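Local coordinates for probable hydrolase (Pseudomonas aeruginosa, PDB 7AL6), which is of unknown function but adopts the alpha/beta hydrolase fold and is a putative lipolytic enzyme, at residues I31-W36 / V56-A61; V107-A112 / L122-G127; A112-E117 / L219-S224; T132-K137 / R212-H217; P228-L233 / A277-A282. All coordinates share one frame; numbering follows the deposited sequence.

Interaction 1. Residues I31-W36 / V56-A61; sequences IALHGW and VALDFA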
# COMPACT_ATOMS: atom_id res chain seq x y z
N ILE A 31 14.10 -12.36 21.59
CA ILE A 31 13.86 -11.15 20.81
C ILE A 31 14.12 -9.94 21.70
O ILE A 31 13.56 -9.85 22.81
CB ILE A 31 12.43 -11.12 20.23
CG1 ILE A 31 12.20 -12.37 19.41
CG2 ILE A 31 12.24 -9.88 19.32
CD1 ILE A 31 10.71 -12.55 18.95
N ALA A 32 15.00 -9.04 21.24
CA ALA A 32 15.34 -7.82 21.94
C ALA A 32 14.59 -6.63 21.34
O ALA A 32 14.65 -6.38 20.13
CB ALA A 32 16.85 -7.56 21.89
N LEU A 33 13.90 -5.89 22.21
CA LEU A 33 13.01 -4.81 21.83
C LEU A 33 13.49 -3.48 22.44
O LEU A 33 13.72 -3.38 23.65
CB LEU A 33 11.59 -5.13 22.29
CG LEU A 33 11.01 -6.49 21.88
CD1 LEU A 33 9.58 -6.56 22.42
CD2 LEU A 33 11.00 -6.60 20.37
N HIS A 34 13.57 -2.43 21.59
CA HIS A 34 14.18 -1.16 21.98
C HIS A 34 13.11 -0.15 22.44
O HIS A 34 11.90 -0.38 22.38
CB HIS A 34 15.03 -0.59 20.83
CG HIS A 34 14.25 -0.36 19.56
ND1 HIS A 34 13.39 0.70 19.42
CD2 HIS A 34 14.19 -1.06 18.39
CE1 HIS A 34 12.80 0.64 18.23
NE2 HIS A 34 13.27 -0.42 17.59
N GLY A 35 13.60 1.01 22.83
CA GLY A 35 12.82 2.16 23.32
C GLY A 35 12.18 2.98 22.22
O GLY A 35 12.55 2.85 21.08
N TRP A 36 11.24 3.83 22.58
CA TRP A 36 10.53 4.70 21.62
C TRP A 36 11.54 5.61 20.91
O TRP A 36 12.36 6.18 21.61
CB TRP A 36 9.47 5.47 22.40
CG TRP A 36 8.59 6.37 21.60
CD1 TRP A 36 7.64 6.02 20.70
CD2 TRP A 36 8.47 7.78 21.78
NE1 TRP A 36 6.98 7.12 20.26
CE2 TRP A 36 7.48 8.22 20.88
CE3 TRP A 36 9.16 8.73 22.53
CZ2 TRP A 36 7.14 9.56 20.76
CZ3 TRP A 36 8.83 10.05 22.41
CH2 TRP A 36 7.83 10.46 21.54
N VAL A 56 17.62 -11.77 18.51
CA VAL A 56 17.09 -11.07 17.35
C VAL A 56 16.78 -9.67 17.84
O VAL A 56 15.79 -9.45 18.55
CB VAL A 56 15.85 -11.78 16.79
CG1 VAL A 56 15.24 -10.99 15.64
CG2 VAL A 56 16.20 -13.19 16.34
N ALA A 57 17.65 -8.72 17.52
CA ALA A 57 17.47 -7.33 17.93
C ALA A 57 16.65 -6.68 16.84
O ALA A 57 17.18 -6.32 15.77
CB ALA A 57 18.80 -6.60 18.15
N LEU A 58 15.38 -6.50 17.13
CA LEU A 58 14.37 -6.08 16.17
C LEU A 58 14.23 -4.58 16.15
O LEU A 58 14.20 -3.93 17.20
CB LEU A 58 13.05 -6.72 16.57
CG LEU A 58 11.87 -6.59 15.63
CD1 LEU A 58 12.09 -7.40 14.38
CD2 LEU A 58 10.60 -7.05 16.41
N ASP A 59 14.11 -4.05 14.95
CA ASP A 59 13.74 -2.65 14.74
C ASP A 59 12.22 -2.67 14.79
O ASP A 59 11.62 -3.39 14.04
CB ASP A 59 14.26 -2.08 13.42
CG ASP A 59 15.67 -1.53 13.49
OD1 ASP A 59 16.09 -1.20 14.56
OD2 ASP A 59 16.30 -1.48 12.49
N PHE A 60 11.59 -1.88 15.63
CA PHE A 60 10.12 -1.76 15.62
C PHE A 60 9.73 -1.06 14.32
O PHE A 60 10.47 -0.24 13.79
CB PHE A 60 9.61 -0.93 16.80
CG PHE A 60 9.39 -1.69 18.07
CD1 PHE A 60 8.75 -2.91 18.06
CD2 PHE A 60 9.82 -1.18 19.28
CE1 PHE A 60 8.55 -3.61 19.24
CE2 PHE A 60 9.62 -1.88 20.46
CZ PHE A 60 8.99 -3.10 20.43
N ALA A 61 8.49 -1.24 13.92
CA ALA A 61 7.88 -0.55 12.77
C ALA A 61 8.05 0.96 12.95
O ALA A 61 7.88 1.48 14.05
CB ALA A 61 6.43 -0.91 12.68
O HOH W 1 16.01 -4.01 19.32
O HOH W 2 12.20 -3.54 19.12

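Interaction 2. Residues V107-A112 / L122-G127; sequences VSVLLA and LALIDG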
# COMPACT_ATOMS: atom_id res chain seq x y z
N VAL A 107 6.13 -3.35 26.03
CA VAL A 107 5.52 -4.22 25.04
C VAL A 107 5.70 -5.67 25.46
O VAL A 107 4.81 -6.51 25.29
CB VAL A 107 6.13 -3.94 23.65
CG1 VAL A 107 5.74 -5.02 22.65
CG2 VAL A 107 5.67 -2.59 23.14
N SER A 108 6.86 -5.97 26.03
CA SER A 108 7.17 -7.31 26.47
C SER A 108 6.21 -7.77 27.55
O SER A 108 5.76 -8.92 27.54
CB SER A 108 8.60 -7.38 27.00
OG SER A 108 9.57 -7.15 26.01
N VAL A 109 5.92 -6.87 28.51
CA VAL A 109 5.00 -7.21 29.61
C VAL A 109 3.60 -7.47 29.08
O VAL A 109 2.92 -8.39 29.53
CB VAL A 109 4.98 -6.08 30.67
CG1 VAL A 109 3.77 -6.23 31.64
CG2 VAL A 109 6.28 -6.05 31.47
N LEU A 110 3.16 -6.66 28.12
CA LEU A 110 1.82 -6.82 27.50
C LEU A 110 1.76 -8.20 26.84
O LEU A 110 0.82 -8.88 27.06
CB LEU A 110 1.60 -5.72 26.46
CG LEU A 110 1.25 -4.34 26.99
CD1 LEU A 110 0.86 -3.43 25.85
CD2 LEU A 110 0.15 -4.40 28.03
N LEU A 111 2.78 -8.57 26.10
CA LEU A 111 2.85 -9.85 25.39
C LEU A 111 2.90 -11.01 26.39
O LEU A 111 2.17 -11.95 26.22
CB LEU A 111 4.08 -9.82 24.49
CG LEU A 111 4.17 -10.91 23.44
CD1 LEU A 111 2.88 -11.06 22.68
CD2 LEU A 111 5.32 -10.62 22.51
N ALA A 112 3.72 -10.89 27.43
CA ALA A 112 3.89 -11.93 28.47
C ALA A 112 2.55 -12.10 29.19
O ALA A 112 2.17 -13.22 29.45
CB ALA A 112 5.00 -11.57 29.40
N LEU A 122 11.41 -12.96 30.88
CA LEU A 122 11.43 -11.52 30.57
C LEU A 122 12.67 -10.87 31.20
O LEU A 122 12.83 -11.02 32.39
CB LEU A 122 10.21 -10.82 31.16
CG LEU A 122 8.88 -10.95 30.44
CD1 LEU A 122 7.99 -9.80 30.84
CD2 LEU A 122 9.05 -11.00 28.94
N ALA A 123 13.50 -10.19 30.43
CA ALA A 123 14.62 -9.37 30.93
C ALA A 123 14.23 -7.93 30.59
O ALA A 123 14.10 -7.62 29.42
CB ALA A 123 15.92 -9.80 30.34
N LEU A 124 14.01 -7.11 31.60
CA LEU A 124 13.50 -5.76 31.41
C LEU A 124 14.55 -4.74 31.86
O LEU A 124 15.13 -4.89 32.94
CB LEU A 124 12.21 -5.57 32.16
CG LEU A 124 11.12 -6.63 31.94
CD1 LEU A 124 9.92 -6.33 32.80
CD2 LEU A 124 10.70 -6.70 30.47
N ILE A 125 14.76 -3.72 31.04
CA ILE A 125 15.69 -2.61 31.37
C ILE A 125 14.90 -1.31 31.57
O ILE A 125 14.42 -0.76 30.58
CB ILE A 125 16.80 -2.44 30.33
CG1 ILE A 125 17.55 -3.74 30.05
CG2 ILE A 125 17.75 -1.34 30.75
CD1 ILE A 125 18.48 -3.66 28.89
N ASP A 126 14.71 -0.88 32.81
CA ASP A 126 14.15 0.43 33.20
C ASP A 126 12.79 0.72 32.57
O ASP A 126 12.60 1.83 32.18
CB ASP A 126 15.14 1.53 32.87
CG ASP A 126 15.13 2.64 33.89
OD1 ASP A 126 15.16 2.31 35.05
OD2 ASP A 126 15.05 3.77 33.51
N GLY A 127 11.91 -0.26 32.46
CA GLY A 127 10.55 -0.09 31.95
C GLY A 127 9.64 -1.15 32.49
O GLY A 127 10.11 -2.22 32.72

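Interaction 3. Residues A112-E117 / L219-S224; sequences AGALPE and LNFVRS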
# COMPACT_ATOMS: atom_id res chain seq x y z
N ALA A 112 3.72 -10.89 27.43
CA ALA A 112 3.89 -11.93 28.47
C ALA A 112 2.55 -12.10 29.19
O ALA A 112 2.17 -13.22 29.45
CB ALA A 112 5.00 -11.57 29.40
N GLY A 113 1.86 -11.02 29.46
CA GLY A 113 0.57 -11.10 30.13
C GLY A 113 -0.53 -11.63 29.24
O GLY A 113 -1.44 -12.33 29.72
N ALA A 114 -0.48 -11.33 27.94
CA ALA A 114 -1.56 -11.72 27.05
C ALA A 114 -1.41 -13.15 26.56
O ALA A 114 -2.41 -13.84 26.38
CB ALA A 114 -1.63 -10.77 25.84
N LEU A 115 -0.18 -13.57 26.27
CA LEU A 115 0.11 -14.90 25.74
C LEU A 115 1.17 -15.59 26.60
O LEU A 115 2.28 -15.90 26.13
CB LEU A 115 0.57 -14.80 24.29
CG LEU A 115 -0.55 -14.53 23.29
CD1 LEU A 115 0.06 -14.46 21.87
CD2 LEU A 115 -1.63 -15.64 23.38
N PRO A 116 0.87 -15.92 27.86
CA PRO A 116 1.87 -16.51 28.74
C PRO A 116 2.42 -17.84 28.21
O PRO A 116 3.52 -18.10 28.43
CB PRO A 116 1.17 -16.67 30.09
CG PRO A 116 -0.28 -16.42 29.82
CD PRO A 116 -0.37 -15.66 28.52
N GLU A 117 1.66 -18.57 27.40
CA GLU A 117 2.05 -19.87 26.80
C GLU A 117 3.33 -19.72 25.95
O GLU A 117 4.07 -20.66 25.88
CB GLU A 117 0.86 -20.44 26.01
CG GLU A 117 0.65 -19.75 24.66
CD GLU A 117 -0.66 -19.70 23.90
OE1 GLU A 117 -1.71 -19.73 24.52
OE2 GLU A 117 -0.60 -19.55 22.68
N LEU A 219 -2.00 -2.67 35.67
CA LEU A 219 -1.63 -3.52 36.80
C LEU A 219 -2.07 -4.97 36.55
O LEU A 219 -1.37 -5.91 36.94
CB LEU A 219 -2.23 -2.96 38.11
CG LEU A 219 -1.70 -1.60 38.59
CD1 LEU A 219 -2.40 -1.06 39.85
CD2 LEU A 219 -0.20 -1.64 38.85
N ASN A 220 -3.18 -5.17 35.87
CA ASN A 220 -3.67 -6.52 35.51
C ASN A 220 -2.67 -7.18 34.55
O ASN A 220 -2.43 -8.34 34.72
CB ASN A 220 -5.09 -6.47 34.97
CG ASN A 220 -6.13 -6.71 36.04
OD1 ASN A 220 -6.39 -7.84 36.39
ND2 ASN A 220 -6.71 -5.67 36.57
N PHE A 221 -2.12 -6.45 33.59
CA PHE A 221 -1.13 -7.01 32.64
C PHE A 221 0.11 -7.43 33.42
O PHE A 221 0.56 -8.51 33.21
CB PHE A 221 -0.81 -6.01 31.53
CG PHE A 221 -1.73 -6.10 30.35
CD1 PHE A 221 -1.59 -7.10 29.42
CD2 PHE A 221 -2.76 -5.20 30.18
CE1 PHE A 221 -2.45 -7.20 28.35
CE2 PHE A 221 -3.62 -5.30 29.11
CZ PHE A 221 -3.47 -6.30 28.20
N VAL A 222 0.59 -6.60 34.33
CA VAL A 222 1.81 -6.89 35.14
C VAL A 222 1.52 -8.11 36.00
O VAL A 222 2.32 -9.01 36.04
CB VAL A 222 2.20 -5.69 36.01
CG1 VAL A 222 3.17 -6.10 37.10
CG2 VAL A 222 2.78 -4.56 35.21
N ARG A 223 0.34 -8.15 36.58
CA ARG A 223 -0.08 -9.24 37.45
C ARG A 223 -0.26 -10.53 36.68
O ARG A 223 -0.08 -11.62 37.24
CB ARG A 223 -1.41 -8.92 38.15
CG ARG A 223 -1.29 -7.95 39.31
CD ARG A 223 -0.75 -8.62 40.58
NE ARG A 223 -0.06 -7.63 41.39
CZ ARG A 223 -0.65 -6.92 42.33
NH1 ARG A 223 -1.93 -7.12 42.61
NH2 ARG A 223 0.06 -6.02 43.01
N SER A 224 -0.62 -10.43 35.41
CA SER A 224 -0.85 -11.59 34.51
C SER A 224 0.45 -12.22 34.01
O SER A 224 0.36 -13.27 33.44
CB SER A 224 -1.75 -11.23 33.39
OG SER A 224 -3.07 -11.11 33.85

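Interaction 4. Residues T132-K137 / R212-H217; sequences TGEADK and RLTQAH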
# COMPACT_ATOMS: atom_id res chain seq x y z
N THR A 132 -0.96 5.85 31.92
CA THR A 132 -2.35 5.42 31.94
C THR A 132 -3.29 6.63 31.96
O THR A 132 -2.88 7.77 32.19
CB THR A 132 -2.58 4.52 33.16
OG1 THR A 132 -2.08 5.17 34.34
CG2 THR A 132 -1.81 3.21 32.98
N GLY A 133 -4.55 6.35 31.66
CA GLY A 133 -5.59 7.35 31.67
C GLY A 133 -6.90 6.71 32.08
O GLY A 133 -7.26 5.63 31.58
N GLU A 134 -7.62 7.35 33.00
CA GLU A 134 -8.86 6.81 33.52
C GLU A 134 -10.03 7.19 32.62
O GLU A 134 -9.94 8.07 31.77
CB GLU A 134 -9.10 7.31 34.95
CG GLU A 134 -7.98 6.91 35.89
CD GLU A 134 -7.68 5.42 35.80
OE1 GLU A 134 -8.66 4.62 35.87
OE2 GLU A 134 -6.49 5.08 35.64
N ALA A 135 -11.17 6.51 32.85
CA ALA A 135 -12.33 6.67 31.99
C ALA A 135 -12.89 8.08 32.02
O ALA A 135 -13.56 8.49 31.06
CB ALA A 135 -13.43 5.69 32.40
N ASP A 136 -12.64 8.84 33.09
CA ASP A 136 -13.28 10.14 33.22
C ASP A 136 -12.67 11.16 32.25
O ASP A 136 -13.36 12.10 31.84
CB ASP A 136 -13.21 10.62 34.68
CG ASP A 136 -11.82 10.96 35.15
OD1 ASP A 136 -10.84 10.41 34.61
OD2 ASP A 136 -11.69 11.78 36.08
N LYS A 137 -11.40 10.99 31.86
CA LYS A 137 -10.80 11.80 30.82
C LYS A 137 -10.90 11.17 29.42
O LYS A 137 -10.41 11.75 28.45
CB LYS A 137 -9.33 12.07 31.14
CG LYS A 137 -9.10 12.78 32.47
CD LYS A 137 -9.98 14.01 32.63
CE LYS A 137 -9.60 14.83 33.87
NZ LYS A 137 -10.74 15.67 34.35
N ARG A 212 -6.12 5.26 26.15
CA ARG A 212 -5.03 4.88 27.05
C ARG A 212 -5.48 3.70 27.92
O ARG A 212 -6.66 3.54 28.12
CB ARG A 212 -4.61 6.08 27.90
CG ARG A 212 -3.12 6.32 27.87
CD ARG A 212 -2.69 7.68 27.43
NE ARG A 212 -2.54 8.53 28.58
CZ ARG A 212 -1.55 9.38 28.80
NH1 ARG A 212 -1.55 10.10 29.89
NH2 ARG A 212 -0.57 9.51 27.94
N LEU A 213 -4.55 2.85 28.34
CA LEU A 213 -4.85 1.79 29.31
C LEU A 213 -5.13 2.49 30.65
O LEU A 213 -4.45 3.43 30.94
CB LEU A 213 -3.65 0.87 29.48
CG LEU A 213 -3.24 0.03 28.29
CD1 LEU A 213 -1.98 -0.72 28.61
CD2 LEU A 213 -4.33 -0.92 27.91
N THR A 214 -6.12 2.06 31.39
CA THR A 214 -6.30 2.57 32.75
C THR A 214 -5.25 1.97 33.66
O THR A 214 -4.61 0.97 33.32
CB THR A 214 -7.68 2.25 33.29
OG1 THR A 214 -7.73 0.86 33.64
CG2 THR A 214 -8.75 2.55 32.26
N GLN A 215 -5.11 2.57 34.84
CA GLN A 215 -4.22 2.00 35.85
C GLN A 215 -4.55 0.55 36.13
O GLN A 215 -3.65 -0.27 36.31
CB GLN A 215 -4.29 2.82 37.15
CG GLN A 215 -3.36 2.29 38.23
CD GLN A 215 -3.06 3.30 39.36
OE1 GLN A 215 -1.94 3.80 39.50
NE2 GLN A 215 -4.07 3.59 40.16
N ALA A 216 -5.84 0.21 36.18
CA ALA A 216 -6.21 -1.18 36.42
C ALA A 216 -5.81 -2.08 35.25
O ALA A 216 -5.38 -3.22 35.45
CB ALA A 216 -7.71 -1.27 36.70
N HIS A 217 -5.96 -1.61 34.01
CA HIS A 217 -5.45 -2.38 32.87
C HIS A 217 -3.97 -2.70 33.04
O HIS A 217 -3.56 -3.87 33.00
CB HIS A 217 -5.66 -1.61 31.56
CG HIS A 217 -7.07 -1.62 31.08
ND1 HIS A 217 -7.92 -0.55 31.26
CD2 HIS A 217 -7.78 -2.57 30.44
CE1 HIS A 217 -9.10 -0.85 30.74
NE2 HIS A 217 -9.03 -2.06 30.22
O HOH W 3 -0.76 3.71 36.27
O HOH W 4 -8.57 5.10 29.44
O HOH W 5 -8.15 2.39 36.74

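Interaction 5. Residues P228-L233 / A277-A282; sequences PVSLVL and ARVFAA. With EDO (1,2-ethanediol), chain H.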
# COMPACT_ATOMS: atom_id res chain seq x y z
N PRO A 228 9.31 -16.08 34.86
CA PRO A 228 10.37 -15.38 35.59
C PRO A 228 10.69 -14.07 34.91
O PRO A 228 10.74 -13.99 33.68
CB PRO A 228 11.56 -16.34 35.54
CG PRO A 228 10.92 -17.71 35.36
CD PRO A 228 9.69 -17.46 34.52
N VAL A 229 10.94 -13.05 35.72
CA VAL A 229 11.20 -11.70 35.24
C VAL A 229 12.44 -11.17 35.95
O VAL A 229 12.54 -11.27 37.18
CB VAL A 229 10.02 -10.75 35.48
CG1 VAL A 229 10.42 -9.32 35.10
CG2 VAL A 229 8.78 -11.15 34.72
N SER A 230 13.38 -10.61 35.19
CA SER A 230 14.51 -9.86 35.72
C SER A 230 14.39 -8.40 35.31
O SER A 230 14.41 -8.06 34.11
CB SER A 230 15.81 -10.46 35.22
OG SER A 230 16.94 -9.82 35.81
N LEU A 231 14.27 -7.52 36.29
CA LEU A 231 14.14 -6.10 36.06
C LEU A 231 15.38 -5.31 36.52
O LEU A 231 15.79 -5.38 37.69
CB LEU A 231 12.90 -5.56 36.75
CG LEU A 231 12.68 -4.05 36.66
CD1 LEU A 231 12.48 -3.51 35.24
CD2 LEU A 231 11.49 -3.75 37.52
N VAL A 232 15.93 -4.52 35.60
CA VAL A 232 17.06 -3.63 35.91
C VAL A 232 16.53 -2.21 36.05
O VAL A 232 15.75 -1.73 35.20
CB VAL A 232 18.15 -3.70 34.84
CG1 VAL A 232 19.11 -2.50 34.97
CG2 VAL A 232 18.89 -5.03 34.98
N LEU A 233 16.95 -1.55 37.12
CA LEU A 233 16.47 -0.23 37.50
C LEU A 233 17.67 0.70 37.55
O LEU A 233 18.60 0.44 38.30
CB LEU A 233 15.79 -0.27 38.87
CG LEU A 233 14.58 -1.20 38.83
CD1 LEU A 233 14.22 -1.66 40.21
CD2 LEU A 233 13.43 -0.46 38.17
N ALA A 277 24.82 -6.90 31.62
CA ALA A 277 25.06 -8.21 31.07
C ALA A 277 25.26 -9.25 32.17
O ALA A 277 24.83 -10.42 32.03
CB ALA A 277 26.28 -8.15 30.16
N ARG A 278 25.97 -8.88 33.25
CA ARG A 278 26.20 -9.85 34.32
C ARG A 278 24.88 -10.30 34.91
O ARG A 278 24.66 -11.48 35.16
CB ARG A 278 27.07 -9.25 35.42
CG ARG A 278 28.54 -9.26 35.13
CD ARG A 278 29.28 -8.40 36.20
NE ARG A 278 30.68 -8.14 35.89
CZ ARG A 278 31.59 -9.07 35.61
NH1 ARG A 278 31.27 -10.36 35.64
NH2 ARG A 278 32.84 -8.71 35.33
N VAL A 279 23.98 -9.36 35.13
CA VAL A 279 22.65 -9.66 35.72
C VAL A 279 21.86 -10.60 34.81
O VAL A 279 21.50 -11.66 35.27
CB VAL A 279 21.87 -8.36 35.94
CG1 VAL A 279 20.40 -8.63 36.19
CG2 VAL A 279 22.46 -7.53 37.06
N PHE A 280 21.73 -10.27 33.53
CA PHE A 280 20.93 -11.02 32.53
C PHE A 280 21.57 -12.38 32.22
O PHE A 280 20.84 -13.30 32.07
CB PHE A 280 20.64 -10.16 31.30
CG PHE A 280 19.64 -9.07 31.56
CD1 PHE A 280 18.76 -9.15 32.62
CD2 PHE A 280 19.59 -7.96 30.75
CE1 PHE A 280 17.85 -8.15 32.86
CE2 PHE A 280 18.68 -6.95 31.00
CZ PHE A 280 17.81 -7.05 32.05
N ALA A 281 22.88 -12.46 32.15
CA ALA A 281 23.61 -13.72 31.86
C ALA A 281 23.31 -14.73 32.96
O ALA A 281 23.08 -15.86 32.65
CB ALA A 281 25.07 -13.46 31.70
N ALA A 282 23.30 -14.31 34.22
CA ALA A 282 22.94 -15.24 35.30
C ALA A 282 21.45 -15.58 35.26
O ALA A 282 21.08 -16.74 35.46
CB ALA A 282 23.32 -14.66 36.66
C1 EDO H . 12.33 -14.80 38.36
O1 EDO H . 12.48 -16.02 39.05
C2 EDO H . 11.55 -13.81 39.11
O2 EDO H . 10.33 -13.43 38.58

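Interaction 1. Residues I31-W36 / V56-A61
Ala-32 and Val-56 lie in the tight half of this contact. Ala-32 N donates to Val-56 O at 2.8 Å, and Leu-58 N donates to Ala-32 O at 3.1 Å, which sets strands 28-33 and 53-58 in parallel register. Ala-32 and Ala-57, small enough for one side of the sheet, bring their CB atoms to 4.3 Å. On the other side, under helix 77-91, the branched Ile-31, Leu-33 and Leu-58 fill the core; Leu-33 CD2 meets Leu-58 CD2 at 4.0 Å, the two side chains running side by side.

Beyond this paired part the strands separate, and the CA atoms of His-34 and Asp-59 stand 7.4 Å apart. Two waters take over where direct backbone bonds cease: one donates to Ala-32 O and Leu-58 O, the other donates to Leu-58 O and accepts from His-34 N. The imidazole of His-34 spans what remains. With CG lodged between backbone N and carbonyl carbon (chi1 59°), the ring reaches across so that NE2 accepts from Phe-60 N at 3.0 Å; the bond is nearly straight at the hydrogen, though the donor lies tilted from the ring plane. Its ND1 donates to Gly-35 O within the ring plane, so both nitrogens are used and the ring's rotation is fixed. Phe-60 turns its edge to the His-34 face, a T-shaped pair with centroids 5.0 Å apart and planes at 64°, while its CZ rests on Leu-33 CB. A His-Gly pair following a central parallel strand, close to a probable Ser-His-Asp triad, is consistent with the oxyanion-hole loop of alpha/beta hydrolases.

Interaction 2. Residues V107-A112 / L122-G127
Leu-122 and Ala-112 make the closest apolar contact here, Leu-122 CD1 lying 3.8 Å from Ala-112 CB. That same methyl sits over one turn of helix, touching Val-109 CG2 at 4.2 Å and approaching Ser-108 O; alanine leaves room for a whole leucine branch. With CG anti to the carbonyl carbon (chi1 -78°), Leu-122 sets CG and both methyls round Ala-112 CB, and its CD2 also reaches Ser-108 CB. Leu-124, two residues along the strand, divides its methyls: CD1 meets Val-109 CG2 at 3.9 Å, the side chains crossing at about a right angle, and CD2 goes to Ser-108 CB.

Polar bonding across the interface is absent. Of its side chain, Ser-108 turns CB to the leucines, at 4.1 Å from Leu-124 CD2, while its hydroxyl is bonded to Gly-104 O one turn earlier, a way of burying a small polar residue in an apolar seam.

Helix segment 107-112 runs roughly antiparallel to strand segment 122-125, at 154°, with their axes 9.5 Å apart. It belongs to the connecting helix of the beta-alpha-beta crossover formed by strand 96-101, helix 103-114 and strand 119-125, and it packs on helix 77-91 through Val-107, Leu-110 and Leu-111.

Interaction 3. Residues A112-E117 / L219-S224
Gly-113 and Ser-224 bring the C-terminal ends of two helices together at a CA-CA distance of only 4.6 Å, a close helix-end contact on the outer side of the central sheet of the alpha/beta hydrolase fold. Glycine suits this place because it carries no side chain: its CA can lie 4.0 Å from Phe-221 O, and the last turn of helix 215-223 can settle directly on the backbone of helix 103-114. Serine, short and compact, fits opposite it, with Ser-224 CB 3.8 Å from Gly-113 O. These are van der Waals contacts; no hydrogen bond crosses between the segments.

Beside this backbone patch lies an apolar edge. The rim of the Phe-221 ring comes to Ala-114 CB, which sits near the ring plane, 4.4 Å from CE1. The small methyl of alanine lets the ring edge lie alongside the helix, and the phenyl also packs on Leu-110, a turn earlier on the helix of Gly-113. Val-222, on a different side of its helix, packs on Val-109, so the two helices meet along more than their ends.

Farther out, a second subunit covers the contact: its Leu-142 packs on both Ala-114 and Phe-221, and its Pro-139 on Ser-224. Its Lys-147 makes a salt bridge to Glu-117, just past the point where Leu-115 leaves the helix. Ser-224 is held from within its own segment. With OG anti to the carbonyl carbon (chi1 -74°), the hydroxyl turns back to donate to Asn-220 O at 3.0 Å, and Ser-224 N donates to that same oxygen from the opposite face of its carbonyl plane.

Interaction 4. Residues T132-K137 / R212-H217
A carboxylate from a distant part of the chain meets the first turn of helix 215-223: Glu-134 OE2 accepts from Gln-215 N at 3.0 Å, using its syn lone pair in a nearly straight bond (173°). Glutamate has the length to reach back, and the bend at chi2 (-51°) curls its acid over the helix start, where OE1 comes to 3.6 Å from Thr-214 CB. The positive end of the helix would probably stabilise the negative charge.

The same helix start carries its own capping box. Thr-214, the N-cap, accepts from His-217 N through OG1 at 3.1 Å, and His-217 ND1 accepts from Thr-214 N, with a further OG1-ND1 hydrogen bond tying the two side chains. A beta-branched hydroxyl residue thus satisfies one early amide of the helix while the glutamate takes another.

Upstream, the two loops pair through Gly-133 N, which donates to Leu-213 O at 3.0 Å, and a water that donates to both Gly-133 O and Arg-212 O. Thr-132 is packed closely there, its CB 3.1 Å from Leu-213 O and its CG2 beside Thr-214 O. The bare backbone of Gly-133 lets Arg-212 lie against it, with Arg-212 CB 3.8 Å from Gly-133 N. Around the helix start, Thr-214 packs on His-217 of a second subunit, and Ala-216 on that subunit's Ala-135.

Interaction 5. Residues P228-L233 / A277-A282
The Phe-280 ring turns its rim to the strand: Ser-230 OG lies in the ring plane at its edge, 3.5 Å from CE1, while Val-232 CG2 approaches CZ obliquely at 3.7 Å. Beyond these two partners the ring is packed by Ala-123 and Ile-125 of the neighbouring strand 119-125 and by Leu-50. With CG anti to the carbonyl carbon (chi1 -72°), the phenyl leans from the helix flank toward the sheet, and a long flat side chain can fill the space between segments 229-233 and 277-282, whose axes stand 9.5 Å apart.

Val-279 covers the other part of the seam. Its CG1 reaches both Ser-230 OG, at 3.7 Å, and Val-232 CG2, at 4.1 Å, so residues two apart on the strand meet neighbours on the helix. Serine and valine are compact enough to let helix segment 277-282 lie close, almost antiparallel to strand segment 229-233 (174°).

At the start of the strand, a 1,2-ethanediol molecule, probably from the crystallisation liquor, accepts from Val-229 N through O2 at 2.9 Å; it is also bonded to Pro-253 O.

No hydrogen bond joins helix and strand here. Cohesion therefore rests on dispersion and burial, perhaps aided by a weak attraction between the serine oxygen and the slightly positive hydrogens at the phenyl rim.

Interactions 1, 2 and 5 all build on the same central sheet. Leu-33 CD1 of interaction 1 packs against Ser-108 OG of interaction 2 at 3.6 Å, and interaction 2 joins interaction 5 through adjacent strands, with a probable hydrogen bond from Leu-124 N to Ser-230 O at 2.7 Å. Asp-126, just past strand 119-125, is bonded to His-263 and probably belongs to a Ser-His-Asp triad with Ser-102; His-34 of interaction 1 lies near that site. Interactions 2 and 3 share Ala-112 on helix 103-114. Interactions 3 and 4 use the two ends of helix 215-223, their centres about 17 Å apart, and both touch the second subunit.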